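Local coordinates for protein Crov588 (Cafeteriavirus, PDB 6NYR) that is of unknown function but folds as a circular leucine-rich-repeat protein built largely from successive FNIP repeats, at residues 101-106 against 123-128; 128-133 against 150-155; 145-150 against 167-172; 172-177 against 190-195. One frame throughout, in Å; residues are numbered along the deposited sequence.

Contact 1 of 4, residues 101-106 against 123-128; sequences KLKLGD and HLTFGE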
loop_
_atom_site.group_PDB
_atom_site.type_symbol
_atom_site.label_atom_id
_atom_site.label_comp_id
_atom_site.label_asym_id
_atom_site.label_seq_id
_atom_site.Cartn_x
_atom_site.Cartn_y
_atom_site.Cartn_z
ATOM N N LYS A 101 26.482 -5.555 11.762
ATOM C CA LYS A 101 25.063 -5.577 12.087
ATOM C C LYS A 101 24.653 -7.008 12.389
ATOM O O LYS A 101 24.966 -7.925 11.623
ATOM C CB LYS A 101 24.246 -5.003 10.933
ATOM C CG LYS A 101 24.695 -3.613 10.516
ATOM C CD LYS A 101 23.605 -2.890 9.751
ATOM C CE LYS A 101 24.046 -1.493 9.352
ATOM N NZ LYS A 101 22.953 -0.767 8.650
ATOM N N LEU A 102 23.955 -7.192 13.503
ATOM C CA LEU A 102 23.644 -8.528 13.983
ATOM C C LEU A 102 22.299 -8.534 14.682
ATOM O O LEU A 102 22.051 -7.703 15.561
ATOM C CB LEU A 102 24.730 -9.016 14.949
ATOM C CG LEU A 102 24.454 -10.265 15.787
ATOM C CD1 LEU A 102 24.379 -11.511 14.932
ATOM C CD2 LEU A 102 25.533 -10.396 16.871
ATOM N N LYS A 103 21.444 -9.471 14.290
ATOM C CA LYS A 103 20.288 -9.851 15.088
ATOM C C LYS A 103 20.483 -11.292 15.548
ATOM O O LYS A 103 20.647 -12.197 14.720
ATOM C CB LYS A 103 18.970 -9.727 14.326
ATOM C CG LYS A 103 17.783 -10.121 15.205
ATOM C CD LYS A 103 16.479 -10.211 14.435
ATOM C CE LYS A 103 15.376 -10.816 15.303
ATOM N NZ LYS A 103 15.683 -12.215 15.736
ATOM N N LEU A 104 20.476 -11.498 16.860
ATOM C CA LEU A 104 20.618 -12.827 17.429
ATOM C C LEU A 104 19.345 -13.645 17.222
ATOM O O LEU A 104 18.247 -13.107 17.046
ATOM C CB LEU A 104 20.924 -12.729 18.921
ATOM C CG LEU A 104 22.224 -12.011 19.276
ATOM C CD1 LEU A 104 22.294 -11.715 20.764
ATOM C CD2 LEU A 104 23.415 -12.844 18.828
ATOM N N GLY A 105 19.511 -14.966 17.222
ATOM C CA GLY A 105 18.358 -15.845 17.194
ATOM C C GLY A 105 17.475 -15.654 18.413
ATOM O O GLY A 105 17.922 -15.210 19.472
ATOM N N ASP A 106 16.198 -15.996 18.257
ATOM C CA ASP A 106 15.220 -15.735 19.304
ATOM C C ASP A 106 15.279 -16.738 20.446
ATOM O O ASP A 106 14.744 -16.452 21.522
ATOM C CB ASP A 106 13.813 -15.721 18.703
ATOM C CG ASP A 106 13.588 -14.535 17.782
ATOM O OD1 ASP A 106 14.165 -13.457 18.038
ATOM O OD2 ASP A 106 12.839 -14.683 16.794
ATOM N N HIS A 123 25.346 -2.379 14.976
ATOM C CA HIS A 123 23.911 -2.609 15.068
ATOM C C HIS A 123 23.674 -3.955 15.728
ATOM O O HIS A 123 24.062 -4.991 15.178
ATOM C CB HIS A 123 23.258 -2.564 13.679
ATOM C CG HIS A 123 23.193 -1.191 13.082
ATOM N ND1 HIS A 123 24.316 -0.440 12.809
ATOM C CD2 HIS A 123 22.136 -0.438 12.694
ATOM C CE1 HIS A 123 23.955 0.718 12.286
ATOM N NE2 HIS A 123 22.636 0.744 12.204
ATOM N N LEU A 124 23.057 -3.937 16.906
ATOM C CA LEU A 124 22.750 -5.148 17.656
ATOM C C LEU A 124 21.261 -5.200 17.965
ATOM O O LEU A 124 20.687 -4.216 18.443
ATOM C CB LEU A 124 23.558 -5.217 18.953
ATOM C CG LEU A 124 23.223 -6.393 19.873
ATOM C CD1 LEU A 124 23.408 -7.713 19.141
ATOM C CD2 LEU A 124 24.074 -6.352 21.137
ATOM N N THR A 125 20.643 -6.342 17.687
ATOM C CA THR A 125 19.248 -6.597 18.015
ATOM C C THR A 125 19.157 -7.943 18.721
ATOM O O THR A 125 19.615 -8.957 18.185
ATOM C CB THR A 125 18.369 -6.591 16.759
ATOM O OG1 THR A 125 18.367 -5.276 16.185
ATOM C CG2 THR A 125 16.943 -7.006 17.098
ATOM N N PHE A 126 18.572 -7.948 19.917
ATOM C CA PHE A 126 18.430 -9.181 20.677
ATOM C C PHE A 126 17.198 -9.963 20.231
ATOM O O PHE A 126 16.212 -9.397 19.747
ATOM C CB PHE A 126 18.332 -8.893 22.179
ATOM C CG PHE A 126 19.656 -8.615 22.836
ATOM C CD1 PHE A 126 20.503 -9.654 23.192
ATOM C CD2 PHE A 126 20.050 -7.316 23.105
ATOM C CE1 PHE A 126 21.719 -9.401 23.797
ATOM C CE2 PHE A 126 21.266 -7.056 23.708
ATOM C CZ PHE A 126 22.101 -8.099 24.055
ATOM N N GLY A 127 17.268 -11.279 20.403
ATOM C CA GLY A 127 16.157 -12.147 20.073
ATOM C C GLY A 127 15.016 -12.041 21.064
ATOM O O GLY A 127 15.110 -11.412 22.118
ATOM N N GLU A 128 13.906 -12.689 20.702
ATOM C CA GLU A 128 12.689 -12.594 21.499
ATOM C C GLU A 128 12.932 -13.000 22.948
ATOM O O GLU A 128 12.529 -12.297 23.879
ATOM C CB GLU A 128 11.595 -13.469 20.878
ATOM C CG GLU A 128 10.210 -13.262 21.479
ATOM C CD GLU A 128 9.163 -14.209 20.904
ATOM O OE1 GLU A 128 9.007 -14.253 19.665
ATOM O OE2 GLU A 128 8.497 -14.908 21.700
#

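Contact 2 of 4, residues 128-133 against 150-155; sequences EEFNQK and EEFNQK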
loop_
_atom_site.group_PDB
_atom_site.type_symbol
_atom_site.label_atom_id
_atom_site.label_comp_id
_atom_site.label_asym_id
_atom_site.label_seq_id
_atom_site.Cartn_x
_atom_site.Cartn_y
_atom_site.Cartn_z
ATOM N N GLU A 128 13.906 -12.689 20.702
ATOM C CA GLU A 128 12.689 -12.594 21.499
ATOM C C GLU A 128 12.932 -13.000 22.948
ATOM O O GLU A 128 12.529 -12.297 23.879
ATOM C CB GLU A 128 11.595 -13.469 20.878
ATOM C CG GLU A 128 10.210 -13.262 21.479
ATOM C CD GLU A 128 9.163 -14.209 20.904
ATOM O OE1 GLU A 128 9.007 -14.253 19.665
ATOM O OE2 GLU A 128 8.497 -14.908 21.700
ATOM N N GLU A 129 13.594 -14.135 23.159
ATOM C CA GLU A 129 13.648 -14.733 24.487
ATOM C C GLU A 129 14.811 -14.242 25.337
ATOM O O GLU A 129 14.851 -14.559 26.533
ATOM C CB GLU A 129 13.710 -16.262 24.373
ATOM C CG GLU A 129 12.519 -16.876 23.645
ATOM C CD GLU A 129 11.196 -16.562 24.327
ATOM O OE1 GLU A 129 11.144 -16.619 25.577
ATOM O OE2 GLU A 129 10.216 -16.245 23.618
ATOM N N PHE A 130 15.736 -13.466 24.776
ATOM C CA PHE A 130 16.872 -13.014 25.564
ATOM C C PHE A 130 16.402 -12.171 26.742
ATOM O O PHE A 130 15.647 -11.209 26.574
ATOM C CB PHE A 130 17.843 -12.204 24.713
ATOM C CG PHE A 130 18.998 -11.642 25.497
ATOM C CD1 PHE A 130 20.127 -12.406 25.728
ATOM C CD2 PHE A 130 18.950 -10.357 26.010
ATOM C CE1 PHE A 130 21.191 -11.900 26.450
ATOM C CE2 PHE A 130 20.011 -9.843 26.735
ATOM C CZ PHE A 130 21.134 -10.615 26.954
ATOM N N ASN A 131 16.881 -12.519 27.934
ATOM C CA ASN A 131 16.528 -11.803 29.150
ATOM C C ASN A 131 17.593 -12.071 30.209
ATOM O O ASN A 131 17.288 -12.586 31.290
ATOM C CB ASN A 131 15.152 -12.230 29.656
ATOM C CG ASN A 131 14.685 -11.387 30.825
ATOM O OD1 ASN A 131 15.181 -10.281 31.040
ATOM N ND2 ASN A 131 13.748 -11.911 31.598
ATOM N N GLN A 132 18.843 -11.737 29.890
ATOM C CA GLN A 132 19.975 -11.930 30.782
ATOM C C GLN A 132 20.644 -10.590 31.068
ATOM O O GLN A 132 20.543 -9.637 30.287
ATOM C CB GLN A 132 21.000 -12.902 30.182
ATOM C CG GLN A 132 20.460 -14.295 29.949
ATOM C CD GLN A 132 19.983 -14.951 31.229
ATOM O OE1 GLN A 132 20.598 -14.798 32.291
ATOM N NE2 GLN A 132 18.876 -15.677 31.141
ATOM N N LYS A 133 21.354 -10.536 32.190
ATOM C CA LYS A 133 21.953 -9.286 32.636
ATOM C C LYS A 133 23.105 -8.878 31.726
ATOM O O LYS A 133 23.769 -9.715 31.106
ATOM C CB LYS A 133 22.432 -9.421 34.083
ATOM C CG LYS A 133 21.331 -9.926 35.009
ATOM C CD LYS A 133 21.726 -9.923 36.479
ATOM C CE LYS A 133 20.495 -10.129 37.367
ATOM N NZ LYS A 133 19.618 -11.247 36.894
ATOM N N GLU A 150 11.434 -9.110 23.094
ATOM C CA GLU A 150 10.207 -9.044 23.879
ATOM C C GLU A 150 10.473 -9.240 25.365
ATOM O O GLU A 150 9.915 -8.528 26.207
ATOM C CB GLU A 150 9.211 -10.106 23.413
ATOM C CG GLU A 150 8.525 -9.878 22.092
ATOM C CD GLU A 150 7.456 -10.933 21.836
ATOM O OE1 GLU A 150 7.169 -11.727 22.762
ATOM O OE2 GLU A 150 6.911 -10.980 20.711
ATOM N N GLU A 151 11.307 -10.217 25.707
ATOM C CA GLU A 151 11.373 -10.723 27.069
ATOM C C GLU A 151 12.383 -9.996 27.940
ATOM O O GLU A 151 12.388 -10.210 29.158
ATOM C CB GLU A 151 11.708 -12.220 27.054
ATOM C CG GLU A 151 10.607 -13.099 26.483
ATOM C CD GLU A 151 9.284 -12.904 27.192
ATOM O OE1 GLU A 151 9.294 -12.686 28.424
ATOM O OE2 GLU A 151 8.234 -12.963 26.517
ATOM N N PHE A 152 13.225 -9.147 27.362
ATOM C CA PHE A 152 14.274 -8.522 28.144
ATOM C C PHE A 152 13.679 -7.630 29.226
ATOM O O PHE A 152 12.912 -6.704 28.931
ATOM C CB PHE A 152 15.198 -7.700 27.261
ATOM C CG PHE A 152 16.310 -7.048 28.019
ATOM C CD1 PHE A 152 17.400 -7.795 28.436
ATOM C CD2 PHE A 152 16.265 -5.702 28.332
ATOM C CE1 PHE A 152 18.429 -7.209 29.138
ATOM C CE2 PHE A 152 17.298 -5.107 29.036
ATOM C CZ PHE A 152 18.379 -5.866 29.441
ATOM N N ASN A 153 14.040 -7.901 30.473
ATOM C CA ASN A 153 13.634 -7.062 31.588
ATOM C C ASN A 153 14.703 -7.141 32.678
ATOM O O ASN A 153 14.473 -7.621 33.786
ATOM C CB ASN A 153 12.260 -7.472 32.114
ATOM C CG ASN A 153 11.721 -6.489 33.129
ATOM O OD1 ASN A 153 12.201 -5.358 33.225
ATOM N ND2 ASN A 153 10.734 -6.915 33.902
ATOM N N GLN A 154 15.907 -6.663 32.367
ATOM C CA GLN A 154 17.006 -6.624 33.321
ATOM C C GLN A 154 17.465 -5.184 33.507
ATOM O O GLN A 154 17.309 -4.344 32.615
ATOM C CB GLN A 154 18.188 -7.490 32.857
ATOM C CG GLN A 154 17.860 -8.969 32.735
ATOM C CD GLN A 154 17.392 -9.570 34.045
ATOM O OE1 GLN A 154 17.884 -9.218 35.119
ATOM N NE2 GLN A 154 16.422 -10.467 33.966
ATOM N N LYS A 155 18.034 -4.902 34.676
ATOM C CA LYS A 155 18.467 -3.545 34.974
ATOM C C LYS A 155 19.586 -3.121 34.027
ATOM O O LYS A 155 20.410 -3.930 33.594
ATOM C CB LYS A 155 18.942 -3.442 36.426
ATOM C CG LYS A 155 17.824 -3.501 37.466
ATOM C CD LYS A 155 18.346 -3.927 38.839
ATOM C CE LYS A 155 17.220 -3.957 39.868
ATOM N NZ LYS A 155 17.640 -4.574 41.156
#

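Contact 3 of 4, residues 145-150 against 167-172; sequences HLTFGE and HLSFGD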
loop_
_atom_site.group_PDB
_atom_site.type_symbol
_atom_site.label_atom_id
_atom_site.label_comp_id
_atom_site.label_asym_id
_atom_site.label_seq_id
_atom_site.Cartn_x
_atom_site.Cartn_y
_atom_site.Cartn_z
ATOM N N HIS A 145 23.252 1.346 17.302
ATOM C CA HIS A 145 21.850 0.949 17.318
ATOM C C HIS A 145 21.696 -0.296 18.180
ATOM O O HIS A 145 22.339 -1.320 17.919
ATOM C CB HIS A 145 21.339 0.701 15.896
ATOM C CG HIS A 145 21.179 1.953 15.086
ATOM N ND1 HIS A 145 22.233 2.792 14.794
ATOM C CD2 HIS A 145 20.082 2.523 14.532
ATOM C CE1 HIS A 145 21.796 3.815 14.082
ATOM N NE2 HIS A 145 20.493 3.676 13.911
ATOM N N LEU A 146 20.847 -0.204 19.203
ATOM C CA LEU A 146 20.574 -1.319 20.098
ATOM C C LEU A 146 19.071 -1.494 20.263
ATOM O O LEU A 146 18.371 -0.551 20.640
ATOM C CB LEU A 146 21.220 -1.104 21.468
ATOM C CG LEU A 146 20.922 -2.192 22.503
ATOM C CD1 LEU A 146 21.525 -3.519 22.061
ATOM C CD2 LEU A 146 21.424 -1.782 23.873
ATOM N N THR A 147 18.586 -2.704 19.986
ATOM C CA THR A 147 17.172 -3.043 20.106
ATOM C C THR A 147 17.043 -4.290 20.968
ATOM O O THR A 147 17.701 -5.299 20.700
ATOM C CB THR A 147 16.542 -3.287 18.726
ATOM O OG1 THR A 147 16.685 -2.111 17.918
ATOM C CG2 THR A 147 15.067 -3.643 18.852
ATOM N N PHE A 148 16.208 -4.219 22.002
ATOM C CA PHE A 148 15.933 -5.378 22.839
ATOM C C PHE A 148 14.707 -6.124 22.321
ATOM O O PHE A 148 13.829 -5.547 21.670
ATOM C CB PHE A 148 15.711 -4.969 24.300
ATOM C CG PHE A 148 16.976 -4.622 25.035
ATOM C CD1 PHE A 148 17.819 -5.622 25.497
ATOM C CD2 PHE A 148 17.321 -3.299 25.271
ATOM C CE1 PHE A 148 18.981 -5.309 26.174
ATOM C CE2 PHE A 148 18.488 -2.983 25.948
ATOM C CZ PHE A 148 19.315 -3.988 26.400
ATOM N N GLY A 149 14.649 -7.419 22.639
ATOM C CA GLY A 149 13.532 -8.261 22.271
ATOM C C GLY A 149 12.405 -8.211 23.285
ATOM O O GLY A 149 12.404 -7.416 24.226
ATOM N N GLU A 150 11.434 -9.110 23.094
ATOM C CA GLU A 150 10.207 -9.044 23.879
ATOM C C GLU A 150 10.473 -9.240 25.365
ATOM O O GLU A 150 9.915 -8.528 26.207
ATOM C CB GLU A 150 9.211 -10.106 23.413
ATOM C CG GLU A 150 8.525 -9.878 22.092
ATOM C CD GLU A 150 7.456 -10.933 21.836
ATOM O OE1 GLU A 150 7.169 -11.727 22.762
ATOM O OE2 GLU A 150 6.911 -10.980 20.711
ATOM N N HIS A 167 20.639 5.065 18.910
ATOM C CA HIS A 167 19.298 4.505 18.787
ATOM C C HIS A 167 19.131 3.379 19.794
ATOM O O HIS A 167 19.908 2.418 19.788
ATOM C CB HIS A 167 19.045 3.997 17.363
ATOM C CG HIS A 167 18.899 5.090 16.351
ATOM N ND1 HIS A 167 19.938 5.924 15.996
ATOM C CD2 HIS A 167 17.828 5.497 15.629
ATOM C CE1 HIS A 167 19.516 6.791 15.093
ATOM N NE2 HIS A 167 18.238 6.554 14.854
ATOM N N LEU A 168 18.123 3.504 20.654
ATOM C CA LEU A 168 17.827 2.513 21.678
ATOM C C LEU A 168 16.336 2.216 21.677
ATOM O O LEU A 168 15.517 3.134 21.794
ATOM C CB LEU A 168 18.256 3.007 23.062
ATOM C CG LEU A 168 17.918 2.090 24.243
ATOM C CD1 LEU A 168 18.730 0.804 24.149
ATOM C CD2 LEU A 168 18.136 2.791 25.575
ATOM N N SER A 169 15.987 0.938 21.550
ATOM C CA SER A 169 14.595 0.505 21.527
ATOM C C SER A 169 14.426 -0.663 22.485
ATOM O O SER A 169 15.067 -1.707 22.315
ATOM C CB SER A 169 14.157 0.098 20.117
ATOM O OG SER A 169 14.417 1.130 19.183
ATOM N N PHE A 170 13.561 -0.491 23.479
ATOM C CA PHE A 170 13.231 -1.553 24.413
ATOM C C PHE A 170 12.044 -2.361 23.904
ATOM O O PHE A 170 11.213 -1.866 23.136
ATOM C CB PHE A 170 12.897 -0.975 25.786
ATOM C CG PHE A 170 14.073 -0.403 26.504
ATOM C CD1 PHE A 170 14.924 -1.226 27.220
ATOM C CD2 PHE A 170 14.321 0.958 26.484
ATOM C CE1 PHE A 170 16.002 -0.704 27.898
ATOM C CE2 PHE A 170 15.405 1.482 27.159
ATOM C CZ PHE A 170 16.243 0.649 27.864
ATOM N N GLY A 171 11.968 -3.613 24.350
ATOM C CA GLY A 171 10.887 -4.499 23.978
ATOM C C GLY A 171 9.746 -4.479 24.977
ATOM O O GLY A 171 9.682 -3.649 25.885
ATOM N N ASP A 172 8.846 -5.454 24.816
ATOM C CA ASP A 172 7.564 -5.415 25.513
ATOM C C ASP A 172 7.728 -5.477 27.027
ATOM O O ASP A 172 6.992 -4.816 27.768
ATOM C CB ASP A 172 6.676 -6.570 25.047
ATOM C CG ASP A 172 6.139 -6.368 23.650
ATOM O OD1 ASP A 172 6.104 -5.211 23.186
ATOM O OD2 ASP A 172 5.757 -7.371 23.016
HETATM O O HOH W 1 17.156 1.211 17.810
#

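Contact 4 of 4, residues 172-177 against 190-195; sequences DCFNQK and LEFGRN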
loop_
_atom_site.group_PDB
_atom_site.type_symbol
_atom_site.label_atom_id
_atom_site.label_comp_id
_atom_site.label_asym_id
_atom_site.label_seq_id
_atom_site.Cartn_x
_atom_site.Cartn_y
_atom_site.Cartn_z
ATOM N N ASP A 172 8.846 -5.454 24.816
ATOM C CA ASP A 172 7.564 -5.415 25.513
ATOM C C ASP A 172 7.728 -5.477 27.027
ATOM O O ASP A 172 6.992 -4.816 27.768
ATOM C CB ASP A 172 6.676 -6.570 25.047
ATOM C CG ASP A 172 6.139 -6.368 23.650
ATOM O OD1 ASP A 172 6.104 -5.211 23.186
ATOM O OD2 ASP A 172 5.757 -7.371 23.016
ATOM N N CYS A 173 8.661 -6.291 27.507
ATOM C CA CYS A 173 8.718 -6.613 28.923
ATOM C C CYS A 173 9.610 -5.671 29.715
ATOM O O CYS A 173 9.547 -5.680 30.947
ATOM C CB CYS A 173 9.197 -8.058 29.120
ATOM S SG CYS A 173 8.006 -9.332 28.635
ATOM N N PHE A 174 10.448 -4.881 29.056
ATOM C CA PHE A 174 11.341 -4.011 29.802
ATOM C C PHE A 174 10.539 -3.058 30.681
ATOM O O PHE A 174 9.676 -2.318 30.194
ATOM C CB PHE A 174 12.242 -3.201 28.881
ATOM C CG PHE A 174 13.159 -2.279 29.633
ATOM C CD1 PHE A 174 14.268 -2.789 30.286
ATOM C CD2 PHE A 174 12.902 -0.919 29.717
ATOM C CE1 PHE A 174 15.109 -1.964 30.998
ATOM C CE2 PHE A 174 13.749 -0.086 30.424
ATOM C CZ PHE A 174 14.854 -0.613 31.066
ATOM N N ASN A 175 10.831 -3.074 31.980
ATOM C CA ASN A 175 10.197 -2.169 32.929
ATOM C C ASN A 175 11.105 -2.006 34.143
ATOM O O ASN A 175 10.751 -2.425 35.251
ATOM C CB ASN A 175 8.820 -2.686 33.335
ATOM C CG ASN A 175 8.055 -1.686 34.188
ATOM O OD1 ASN A 175 8.338 -0.486 34.174
ATOM N ND2 ASN A 175 7.079 -2.177 34.938
ATOM N N GLN A 176 12.287 -1.426 33.940
ATOM C CA GLN A 176 13.204 -1.123 35.027
ATOM C C GLN A 176 13.483 0.373 35.060
ATOM O O GLN A 176 13.468 1.047 34.027
ATOM C CB GLN A 176 14.532 -1.884 34.894
ATOM C CG GLN A 176 14.422 -3.394 34.971
ATOM C CD GLN A 176 13.991 -3.889 36.339
ATOM O OE1 GLN A 176 14.325 -3.294 37.370
ATOM N NE2 GLN A 176 13.247 -4.990 36.356
ATOM N N LYS A 177 13.763 0.880 36.260
ATOM C CA LYS A 177 14.067 2.294 36.429
ATOM C C LYS A 177 15.306 2.663 35.623
ATOM O O LYS A 177 16.243 1.870 35.484
ATOM C CB LYS A 177 14.271 2.608 37.911
ATOM C CG LYS A 177 14.524 4.077 38.234
ATOM C CD LYS A 177 13.414 4.979 37.715
ATOM C CE LYS A 177 13.726 6.453 37.972
ATOM N NZ LYS A 177 13.440 6.870 39.374
ATOM N N LEU A 190 14.937 7.335 21.380
ATOM C CA LEU A 190 14.645 6.454 22.510
ATOM C C LEU A 190 13.212 5.969 22.379
ATOM O O LEU A 190 12.286 6.783 22.272
ATOM C CB LEU A 190 14.855 7.166 23.847
ATOM C CG LEU A 190 14.538 6.366 25.116
ATOM C CD1 LEU A 190 15.298 5.049 25.154
ATOM C CD2 LEU A 190 14.842 7.191 26.371
ATOM N N GLU A 191 13.029 4.651 22.369
ATOM C CA GLU A 191 11.701 4.053 22.314
ATOM C C GLU A 191 11.537 3.048 23.445
ATOM O O GLU A 191 12.288 2.070 23.524
ATOM C CB GLU A 191 11.442 3.365 20.971
ATOM C CG GLU A 191 10.041 2.774 20.896
ATOM C CD GLU A 191 9.674 2.258 19.525
ATOM O OE1 GLU A 191 10.421 2.529 18.562
ATOM O OE2 GLU A 191 8.633 1.576 19.414
ATOM N N PHE A 192 10.555 3.287 24.306
ATOM C CA PHE A 192 10.155 2.323 25.319
ATOM C C PHE A 192 9.054 1.414 24.783
ATOM O O PHE A 192 8.293 1.780 23.883
ATOM C CB PHE A 192 9.667 3.027 26.585
ATOM C CG PHE A 192 10.757 3.706 27.354
ATOM C CD1 PHE A 192 11.664 2.963 28.090
ATOM C CD2 PHE A 192 10.878 5.085 27.340
ATOM C CE1 PHE A 192 12.672 3.583 28.798
ATOM C CE2 PHE A 192 11.883 5.711 28.047
ATOM C CZ PHE A 192 12.780 4.960 28.775
ATOM N N GLY A 193 8.973 0.218 25.365
ATOM C CA GLY A 193 8.037 -0.791 24.928
ATOM C C GLY A 193 6.791 -0.849 25.795
ATOM O O GLY A 193 6.523 0.025 26.622
ATOM N N ARG A 194 6.031 -1.930 25.604
ATOM C CA ARG A 194 4.711 -2.056 26.208
ATOM C C ARG A 194 4.717 -1.715 27.694
ATOM O O ARG A 194 3.974 -0.840 28.150
ATOM C CB ARG A 194 4.202 -3.489 26.018
ATOM C CG ARG A 194 2.695 -3.653 26.048
ATOM C CD ARG A 194 2.316 -5.119 25.861
ATOM N NE ARG A 194 2.961 -5.939 26.890
ATOM C CZ ARG A 194 2.950 -7.267 26.923
ATOM N NH1 ARG A 194 2.317 -7.950 25.981
ATOM N NH2 ARG A 194 3.572 -7.912 27.901
ATOM N N ASN A 195 5.548 -2.406 28.469
ATOM C CA ASN A 195 5.385 -2.447 29.915
ATOM C C ASN A 195 6.182 -1.392 30.665
ATOM O O ASN A 195 6.096 -1.346 31.898
ATOM C CB ASN A 195 5.770 -3.836 30.444
ATOM C CG ASN A 195 4.772 -4.901 30.049
ATOM O OD1 ASN A 195 3.805 -4.624 29.338
ATOM N ND2 ASN A 195 5.003 -6.129 30.494
#

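Contact 1 of 4, residues 101-106 against 123-128
Lys-101 sets CG anti to its carbonyl carbon (chi1 -55°), as does His-123, and from paired positions on parallel strands the two side chains leave the same face side by side. Extended beyond CG, the lysine lies flat over the imidazole: Lys-101 CE sits 3.6 Å from the centroid of the His-123 ring, over its centre, a CH-pi contact. The His-123 ring also stacks with that of His-145.

Lys-103 behaves differently. Its aliphatic part crosses Thr-125, with Lys-103 CG 3.7 Å from Thr-125 CG2, and the bend at chi4 (-62°) then turns NZ to Asp-106. There Lys-103 NZ makes a 3.0 Å salt bridge to Asp-106 OD1, while also donating to Leu-104 O and to Tyr-81 O. The same carboxylate oxygen accepts Glu-128 N at 2.8 Å, the two donors coming from opposite faces of the carboxylate plane.

Between these ends the parallel backbone pairing is regular: Leu-102 N to His-123 O is 2.8 Å, Thr-125 N to Leu-102 O 2.9 Å and Leu-104 N to Thr-125 O 3.0 Å. On the buried face Leu-102 and Leu-124 lie alongside each other, and Leu-104 CD1 touches Phe-126 CD1 at 3.7 Å. This pairing of strands 101-103 and 123-125 over buried leucines is that of successive leucine-rich-repeat coils.

The buried carboxylate of Asp-106 thus has a bound ammonium on one face and a backbone N-H on the other, which would probably favour its ionised form and ties the turn after one strand to the turn after the next.

Contact 2 of 4, residues 128-133 against 150-155
Asn-131 OD1 marks the tight part of this contact, being held by two donors from the neighbouring turn. Asn-153 N reaches it at 2.7 Å in a nearly straight bond (165° at the hydrogen), and Gln-154 NE2 reaches it at 3.2 Å; they approach from opposite faces of the Asn-131 amide, neither on a lone pair. Gln-154 can do this because its chain folds back at chi2 (-59°), crossing Asn-131 at about a right angle.

The buried side is closely packed too. Phe-130 CE2 lies 3.7 Å from Phe-152 CD1, the rings meeting rim to rim with planes 9° apart rather than stacking, and Gln-132 O comes into the edge of the second ring, 3.4 Å from Phe-152 CE1. A backbone bond from Glu-151 N to Glu-128 O, 3.0 Å long, fixes the start of the turn.

The solvent side is looser. There Lys-133, an exposed residue, reaches Gln-154 OE1 with its NZ at 3.2 Å, from above the carbonyl plane. The carboxylates of Glu-128 and Glu-150 stack with Glu-128 OE2 only 3.6 Å from Glu-150 OE1, and Glu-129 runs beside Glu-151. These like charges are partly exposed, and solvent probably screens them.

Asn-131 N donates in turn to Asn-109 OD1 of the preceding turn, and Asn-153 OD1 passes the pattern on to Asn-175 N. Such a run of equivalent asparagines, each tying its turn to the backbone of the next, is typical of leucine-rich-repeat solenoids.

Contact 3 of 4, residues 145-150 against 167-172
From His-145 to Thr-147 the backbone runs parallel to His-167 through Ser-169, the strand axes 4.8 Å apart at closest approach. This is the parallel strand pairing of successive coils in a leucine-rich-repeat solenoid. Leu-146 N donates to His-167 O at 2.8 Å, Ser-169 N to Leu-146 O at 3.0 Å and Phe-148 N to Ser-169 O at 2.8 Å.

Both histidines take chi1 -71°, and equal torsions on equivalent positions lay the rings over one another as an offset stack, centroids of His-145 and His-167 3.9 Å apart and planes at 11°. His-145 NE2 sits over the face of the second ring near its ND1, a geometry that excludes a hydrogen bond between these nitrogens. Tyr-189 also stacks with His-167, extending the column.

On the buried face the leucines lie alongside each other, with Leu-146 CD2 3.7 Å from Leu-168 CD1. Phe-148 and Phe-170 also keep nearly parallel planes, 9° apart, but are slid so far that the rings barely overlap and meet along CD2 of the first and CD1 of the second. Past the strands, Glu-150 and Asp-172 lie side by side as like charges.

Thr-147 and Ser-169 project on the histidine side, where one water bridges their hydroxyls, 3.1 Å from Ser-169 OG and, more weakly, 3.4 Å from Thr-147 OG1.

Contact 4 of 4, residues 172-177 against 190-195
Asn-195 N donates to Asp-172 O at 2.9 Å, the one hydrogen bond that joins these two segments, which are the turns after the strands of two successive leucine-rich-repeat coils. Asn-195 CB presses on the same oxygen, 3.1 Å from Asp-172 O, so the carbonyl is held snugly under the asparagine.

The side chain of Asn-195 looks back along its own segment: Arg-194 NE donates to Asn-195 OD1 at 2.9 Å, close to straight (160°). That bond, with the bend of the arginine at chi3 (57°), sets the guanidinium so that Asp-172 CB lies over one of its faces. Asp-172 OD2 remains 4.6 Å from Arg-194 NH1 and well out of the guanidinium plane, so there is no salt bridge, and any attraction between the charges is probably long-range.

Further along, Asn-195 O points at the amide of Asn-175, 3.0 Å from Asn-175 CG, with no hydrogen bond; Asn-175 OD1 instead accepts from Asn-197 N and Gln-198 NE2 of the next turn. Inside, Phe-174 CE2 and Phe-192 CE1 meet edge to edge at 4.2 Å.

Phe-170, of the same coil as Phe-174, stacks on that ring and also meets Phe-192 of the next coil, while Leu-190 packs between Leu-168 of strand 167-169 and Leu-212 of strand 211-213.

Overall arrangement
The four contacts follow successive coils of the ring on one side of its centre. Contacts 1 and 3 are joined directly, because strand 123-125 pairs with strand 145-147; their centres lie about 10 Å apart. Contact 2 joins the turns that continue from these strands: Glu-128 ends contact 1 and begins contact 2, while Glu-150 belongs to contacts 2 and 3. Asp-172 similarly passes from contact 3 to contact 4; the centres of contacts 3 and 4 are about 8 Å apart, and Cys-173 N to Glu-150 O, 2.9 Å, ties contact 4 to contacts 2 and 3. Contacts 1 and 4, about 17 Å apart between centres, do not touch.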